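Local coordinates for diaminopimelate decarboxylase (Phaeodactylum tricornutum, PDB 7JPJ), which probably decarboxylates diaminopimelate to yield lysine, using pyridoxal 5'-phosphate as cofactor and working as an obligate dimer, at residues 353-358 with 405-410; 401-406 with 431-436. All blocks are in the same frame, centred on the assembly; numbering follows the deposited sequence.

Contacts 1 and 2 share Asn405 and Ser406 and together describe one long loop, between strands 386-390 and 412-415, held from two directions. Contact 1 joins it to the loop of Cys357, the predicted proton donor; contact 2 joins it to the short helix near the C-terminus. Their centres lie about 11 Å apart. Two polar pairs tie them further: Tyr404 OH probably hydrogen-bonds Glu358 OE1 at 2.6 Å, and Lys402 NZ forms a salt bridge with Glu409 OE2 at 2.9 Å. The side chain of Ser406 is about 11 Å from that of Cys357. Both contacts touch the second subunit, consistent with active sites completed across the dimer interface.

Contact 1 of 2, residues 353-358 with 405-410; sequences VGHCCE and NSFPEA
The loop of Cys357, the predicted proton donor, follows strand 347-353 in the beta-domain and meets residues 405-410 through Asn405 and Phe407. As in other fold-type III decarboxylases, this loop reaches the partner chain: Cys357 O makes a weak hydrogen bond to Lys60 of the second subunit, the lysine predicted to carry the cofactor but unmodified here. Cys357 is the centre of an inverse gamma turn, closed by a weak 2.8 Å bond from Glu358 N to Cys356 O. Its own N-H points at the side chain of Asn405, giving a 3.1 Å hydrogen bond from Cys357 N to Asn405 OD1. The hydrogen is almost in line, at 175°, although the donor stands 39° above the amide's carbonyl plane. Asparagine suits this place twice over: its backbone adopts the left-handed conformation that this residue tolerates well, and its short amide can accept a bond from a neighbouring main chain. Beside it, His355 and Phe407 approach from opposite directions and stack face to face, ring centroids 3.6 Å apart and planes nearly parallel. His355 CE1 lies over the middle of the phenyl ring, while Phe407 CZ approaches His355 ND1 to 3.3 Å. The first torsion of His355, chi1 61°, tucks CG between the two main-chain branches and swings the imidazole against the phenyl face. Histidine can stack and still use its rim: ND1 bonds Glu105 of the second subunit and NE2 bonds Thr317. These two bonds fix the ring's rotation, and the carboxylate of Glu105 would probably favour a protonated imidazole. The chemistry thus couples a flat, buried stack to polar links across the dimer, while one amide positions the backbone of Cys357.

Contact 2 of 2, residues 401-406 with 431-436; sequences TKNYNS and SQIYEN
Asn403 and Ile433 bring the backbones closest, CA to CA 6.9 Å, where a type II beta turn from Thr401 to Tyr404 faces the short helix 430-433. Asn403 holds the third position of that turn with a positive phi of 70°, a conformation that asparagine accepts more readily than most residues. Asn403 O then accepts a hydrogen bond from Ser406 N at 2.8 Å, so the chain keeps curling. Across the contact, the Ile433 side chain runs alongside that of Asn403, the two pointing opposite ways, and covers it with both branches. CG2 lies 3.7 Å from Asn403 CB, whereas the longer branch extends beyond, CD1 coming 3.6 Å from Asn403 ND2 and 3.4 Å from Ser406 O. An extended chi2 of -180° carries CD1 that far. The branched aliphatic chain suits a spot where it must cover a buried amide without competing for its bonds: Asn403 ND2 is already engaged by Gln428 OE1 and Phe407 O. An alanine in place of Ile433 is likely to open a gap beside this amide and give up the contact with Ser406 altogether. The pairing fastens the loop between strands 386-390 and 412-415 to the helix that follows strand 421-423. Helix 83-91 of the second subunit reaches both segments, its Arg88 bonding Ser406 OG and its Asp91 bonding Tyr434 OH.

Contact 1 of 2, residues 353-358 with 405-410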
loop_
_atom_site.group_PDB
_atom_site.type_symbol
_atom_site.label_atom_id
_atom_site.label_comp_id
_atom_site.label_asym_id
_atom_site.label_seq_id
_atom_site.Cartn_x
_atom_site.Cartn_y
_atom_site.Cartn_z
ATOM N N VAL A 353 1.659 15.555 -7.499
ATOM C CA VAL A 353 1.781 14.162 -7.906
ATOM C C VAL A 353 3.043 13.569 -7.294
ATOM O O VAL A 353 3.982 14.276 -6.916
ATOM C CB VAL A 353 1.797 13.992 -9.440
ATOM C CG1 VAL A 353 0.530 14.570 -10.058
ATOM C CG2 VAL A 353 3.041 14.632 -10.035
ATOM N N GLY A 354 3.056 12.232 -7.208
ATOM C CA GLY A 354 4.186 11.520 -6.655
ATOM C C GLY A 354 5.195 11.093 -7.709
ATOM O O GLY A 354 4.966 11.199 -8.913
ATOM N N HIS A 355 6.331 10.586 -7.227
ATOM C CA HIS A 355 7.436 10.208 -8.098
ATOM C C HIS A 355 7.293 8.811 -8.693
ATOM O O HIS A 355 8.129 8.426 -9.519
ATOM C CB HIS A 355 8.765 10.312 -7.337
ATOM C CG HIS A 355 8.856 9.415 -6.139
ATOM N ND1 HIS A 355 10.021 9.257 -5.418
ATOM C CD2 HIS A 355 7.931 8.634 -5.532
ATOM C CE1 HIS A 355 9.809 8.416 -4.421
ATOM N NE2 HIS A 355 8.550 8.023 -4.468
ATOM N N CYS A 356 6.276 8.045 -8.309
ATOM C CA CYS A 356 6.101 6.709 -8.862
ATOM C C CYS A 356 5.519 6.783 -10.266
ATOM O O CYS A 356 4.635 7.596 -10.546
ATOM C CB CYS A 356 5.191 5.862 -7.973
ATOM S SG CYS A 356 5.820 5.589 -6.316
ATOM N N CYS A 357 6.019 5.921 -11.148
ATOM C CA CYS A 357 5.519 5.841 -12.519
ATOM C C CYS A 357 4.189 5.083 -12.510
ATOM O O CYS A 357 4.077 3.932 -12.936
ATOM C CB CYS A 357 6.549 5.178 -13.423
ATOM S SG CYS A 357 6.151 5.241 -15.183
ATOM N N GLU A 358 3.164 5.759 -11.994
ATOM C CA GLU A 358 1.837 5.168 -11.875
ATOM C C GLU A 358 0.803 6.283 -11.869
ATOM O O GLU A 358 0.968 7.273 -11.150
ATOM C CB GLU A 358 1.726 4.327 -10.603
ATOM C CG GLU A 358 0.315 3.890 -10.273
ATOM C CD GLU A 358 0.227 2.408 -9.980
ATOM O OE1 GLU A 358 1.021 1.639 -10.567
ATOM O OE2 GLU A 358 -0.631 2.017 -9.157
ATOM N N ASN A 405 8.688 0.806 -7.234
ATOM C CA ASN A 405 9.635 1.474 -8.129
ATOM C C ASN A 405 11.058 1.419 -7.587
ATOM O O ASN A 405 11.930 2.165 -8.046
ATOM C CB ASN A 405 9.236 2.932 -8.399
ATOM C CG ASN A 405 8.147 3.064 -9.441
ATOM O OD1 ASN A 405 8.248 3.878 -10.358
ATOM N ND2 ASN A 405 7.095 2.265 -9.306
ATOM N N SER A 406 11.287 0.550 -6.599
ATOM C CA SER A 406 12.577 0.342 -5.942
ATOM C C SER A 406 13.069 1.579 -5.194
ATOM O O SER A 406 14.271 1.726 -4.957
ATOM C CB SER A 406 13.638 -0.133 -6.942
ATOM O OG SER A 406 13.449 -1.502 -7.263
ATOM N N PHE A 407 12.165 2.472 -4.802
ATOM C CA PHE A 407 12.571 3.625 -4.012
ATOM C C PHE A 407 12.878 3.191 -2.579
ATOM O O PHE A 407 12.137 2.391 -1.998
ATOM C CB PHE A 407 11.479 4.698 -4.016
ATOM C CG PHE A 407 11.461 5.547 -5.257
ATOM C CD1 PHE A 407 12.541 6.357 -5.576
ATOM C CD2 PHE A 407 10.367 5.534 -6.107
ATOM C CE1 PHE A 407 12.528 7.138 -6.719
ATOM C CE2 PHE A 407 10.346 6.312 -7.250
ATOM C CZ PHE A 407 11.429 7.115 -7.556
ATOM N N PRO A 408 13.957 3.691 -1.984
ATOM C CA PRO A 408 14.297 3.278 -0.620
ATOM C C PRO A 408 13.295 3.803 0.392
ATOM O O PRO A 408 12.634 4.824 0.179
ATOM C CB PRO A 408 15.681 3.895 -0.396
ATOM C CG PRO A 408 15.732 5.048 -1.334
ATOM C CD PRO A 408 14.948 4.625 -2.543
ATOM N N GLU A 409 13.189 3.085 1.509
ATOM C CA GLU A 409 12.331 3.514 2.605
ATOM C C GLU A 409 12.858 4.811 3.209
ATOM O O GLU A 409 14.027 4.898 3.597
ATOM C CB GLU A 409 12.247 2.424 3.672
ATOM C CG GLU A 409 10.919 2.387 4.416
ATOM C CD GLU A 409 10.894 1.357 5.537
ATOM O OE1 GLU A 409 11.796 0.491 5.576
ATOM O OE2 GLU A 409 9.962 1.406 6.370
ATOM N N ALA A 410 11.988 5.816 3.292
ATOM C CA ALA A 410 12.402 7.136 3.745
ATOM C C ALA A 410 12.863 7.093 5.202
ATOM O O ALA A 410 12.364 6.294 6.000
ATOM C CB ALA A 410 11.258 8.137 3.593
#

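Contact 2 of 2, residues 401-406 with 431-436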
loop_
_atom_site.group_PDB
_atom_site.type_symbol
_atom_site.label_atom_id
_atom_site.label_comp_id
_atom_site.label_asym_id
_atom_site.label_seq_id
_atom_site.Cartn_x
_atom_site.Cartn_y
_atom_site.Cartn_z
ATOM N N THR A 401 3.342 1.691 0.479
ATOM C CA THR A 401 3.936 0.793 -0.510
ATOM C C THR A 401 5.416 1.122 -0.699
ATOM O O THR A 401 5.864 1.541 -1.765
ATOM C CB THR A 401 3.170 0.872 -1.827
ATOM O OG1 THR A 401 3.117 2.231 -2.274
ATOM C CG2 THR A 401 1.758 0.353 -1.644
ATOM N N LYS A 402 6.172 0.926 0.380
ATOM C CA LYS A 402 7.612 1.121 0.332
ATOM C C LYS A 402 8.240 0.186 -0.696
ATOM O O LYS A 402 7.752 -0.921 -0.944
ATOM C CB LYS A 402 8.227 0.877 1.712
ATOM C CG LYS A 402 8.156 -0.571 2.172
ATOM C CD LYS A 402 8.752 -0.759 3.556
ATOM C CE LYS A 402 7.721 -0.486 4.634
ATOM N NZ LYS A 402 8.223 -0.847 5.989
ATOM N N ASN A 403 9.321 0.659 -1.315
ATOM C CA ASN A 403 10.141 -0.061 -2.284
ATOM C C ASN A 403 9.436 -0.287 -3.619
ATOM O O ASN A 403 10.023 -0.911 -4.512
ATOM C CB ASN A 403 10.644 -1.403 -1.732
ATOM C CG ASN A 403 11.364 -1.248 -0.403
ATOM O OD1 ASN A 403 11.207 -2.066 0.503
ATOM N ND2 ASN A 403 12.153 -0.188 -0.280
ATOM N N TYR A 404 8.206 0.193 -3.789
ATOM C CA TYR A 404 7.618 0.275 -5.119
ATOM C C TYR A 404 8.454 1.210 -5.983
ATOM O O TYR A 404 8.890 2.272 -5.527
ATOM C CB TYR A 404 6.177 0.778 -5.027
ATOM C CG TYR A 404 5.450 0.849 -6.350
ATOM C CD1 TYR A 404 5.610 -0.144 -7.308
ATOM C CD2 TYR A 404 4.597 1.907 -6.639
ATOM C CE1 TYR A 404 4.945 -0.086 -8.516
ATOM C CE2 TYR A 404 3.925 1.974 -7.847
ATOM C CZ TYR A 404 4.106 0.974 -8.783
ATOM O OH TYR A 404 3.443 1.033 -9.987
ATOM N N ASN A 405 8.688 0.806 -7.234
ATOM C CA ASN A 405 9.635 1.474 -8.129
ATOM C C ASN A 405 11.058 1.419 -7.587
ATOM O O ASN A 405 11.930 2.165 -8.046
ATOM C CB ASN A 405 9.236 2.932 -8.399
ATOM C CG ASN A 405 8.147 3.064 -9.441
ATOM O OD1 ASN A 405 8.248 3.878 -10.358
ATOM N ND2 ASN A 405 7.095 2.265 -9.306
ATOM N N SER A 406 11.287 0.550 -6.599
ATOM C CA SER A 406 12.577 0.342 -5.942
ATOM C C SER A 406 13.069 1.579 -5.194
ATOM O O SER A 406 14.271 1.726 -4.957
ATOM C CB SER A 406 13.638 -0.133 -6.942
ATOM O OG SER A 406 13.449 -1.502 -7.263
ATOM N N SER A 431 20.682 -1.871 -1.834
ATOM C CA SER A 431 20.967 -3.294 -1.687
ATOM C C SER A 431 20.130 -3.934 -0.582
ATOM O O SER A 431 19.865 -5.139 -0.630
ATOM C CB SER A 431 22.460 -3.506 -1.430
ATOM O OG SER A 431 22.732 -3.649 -0.045
ATOM N N GLN A 432 19.690 -3.151 0.408
ATOM C CA GLN A 432 18.826 -3.693 1.455
ATOM C C GLN A 432 17.446 -4.078 0.937
ATOM O O GLN A 432 16.766 -4.891 1.570
ATOM C CB GLN A 432 18.667 -2.686 2.592
ATOM C CG GLN A 432 19.828 -2.634 3.562
ATOM C CD GLN A 432 19.711 -1.471 4.522
ATOM O OE1 GLN A 432 19.493 -0.332 4.106
ATOM N NE2 GLN A 432 19.839 -1.752 5.815
ATOM N N ILE A 433 17.019 -3.510 -0.192
ATOM C CA ILE A 433 15.685 -3.789 -0.715
ATOM C C ILE A 433 15.583 -5.234 -1.196
ATOM O O ILE A 433 14.547 -5.886 -1.019
ATOM C CB ILE A 433 15.332 -2.789 -1.831
ATOM C CG1 ILE A 433 15.451 -1.352 -1.317
ATOM C CG2 ILE A 433 13.933 -3.046 -2.362
ATOM C CD1 ILE A 433 15.119 -0.300 -2.352
ATOM N N TYR A 434 16.644 -5.759 -1.807
ATOM C CA TYR A 434 16.654 -7.134 -2.294
ATOM C C TYR A 434 17.736 -7.959 -1.605
ATOM O O TYR A 434 18.355 -8.836 -2.209
ATOM C CB TYR A 434 16.820 -7.186 -3.813
ATOM C CG TYR A 434 17.913 -6.307 -4.390
ATOM C CD1 TYR A 434 19.216 -6.772 -4.515
ATOM C CD2 TYR A 434 17.631 -5.026 -4.847
ATOM C CE1 TYR A 434 20.213 -5.977 -5.055
ATOM C CE2 TYR A 434 18.620 -4.224 -5.388
ATOM C CZ TYR A 434 19.908 -4.705 -5.491
ATOM O OH TYR A 434 20.894 -3.908 -6.030
ATOM N N GLU A 435 17.962 -7.697 -0.317
ATOM C CA GLU A 435 18.980 -8.411 0.445
ATOM C C GLU A 435 18.567 -9.830 0.826
ATOM O O GLU A 435 19.417 -10.600 1.284
ATOM C CB GLU A 435 19.332 -7.623 1.711
ATOM C CG GLU A 435 18.263 -7.684 2.789
ATOM C CD GLU A 435 18.579 -6.802 3.983
ATOM O OE1 GLU A 435 19.756 -6.410 4.146
ATOM O OE2 GLU A 435 17.645 -6.505 4.757
ATOM N N ASN A 436 17.298 -10.194 0.656
ATOM C CA ASN A 436 16.831 -11.542 0.954
ATOM C C ASN A 436 16.594 -12.370 -0.303
ATOM O O ASN A 436 16.088 -13.493 -0.206
ATOM C CB ASN A 436 15.556 -11.488 1.796
ATOM C CG ASN A 436 15.827 -11.089 3.230
ATOM O OD1 ASN A 436 16.961 -11.168 3.702
ATOM N ND2 ASN A 436 14.788 -10.658 3.933
#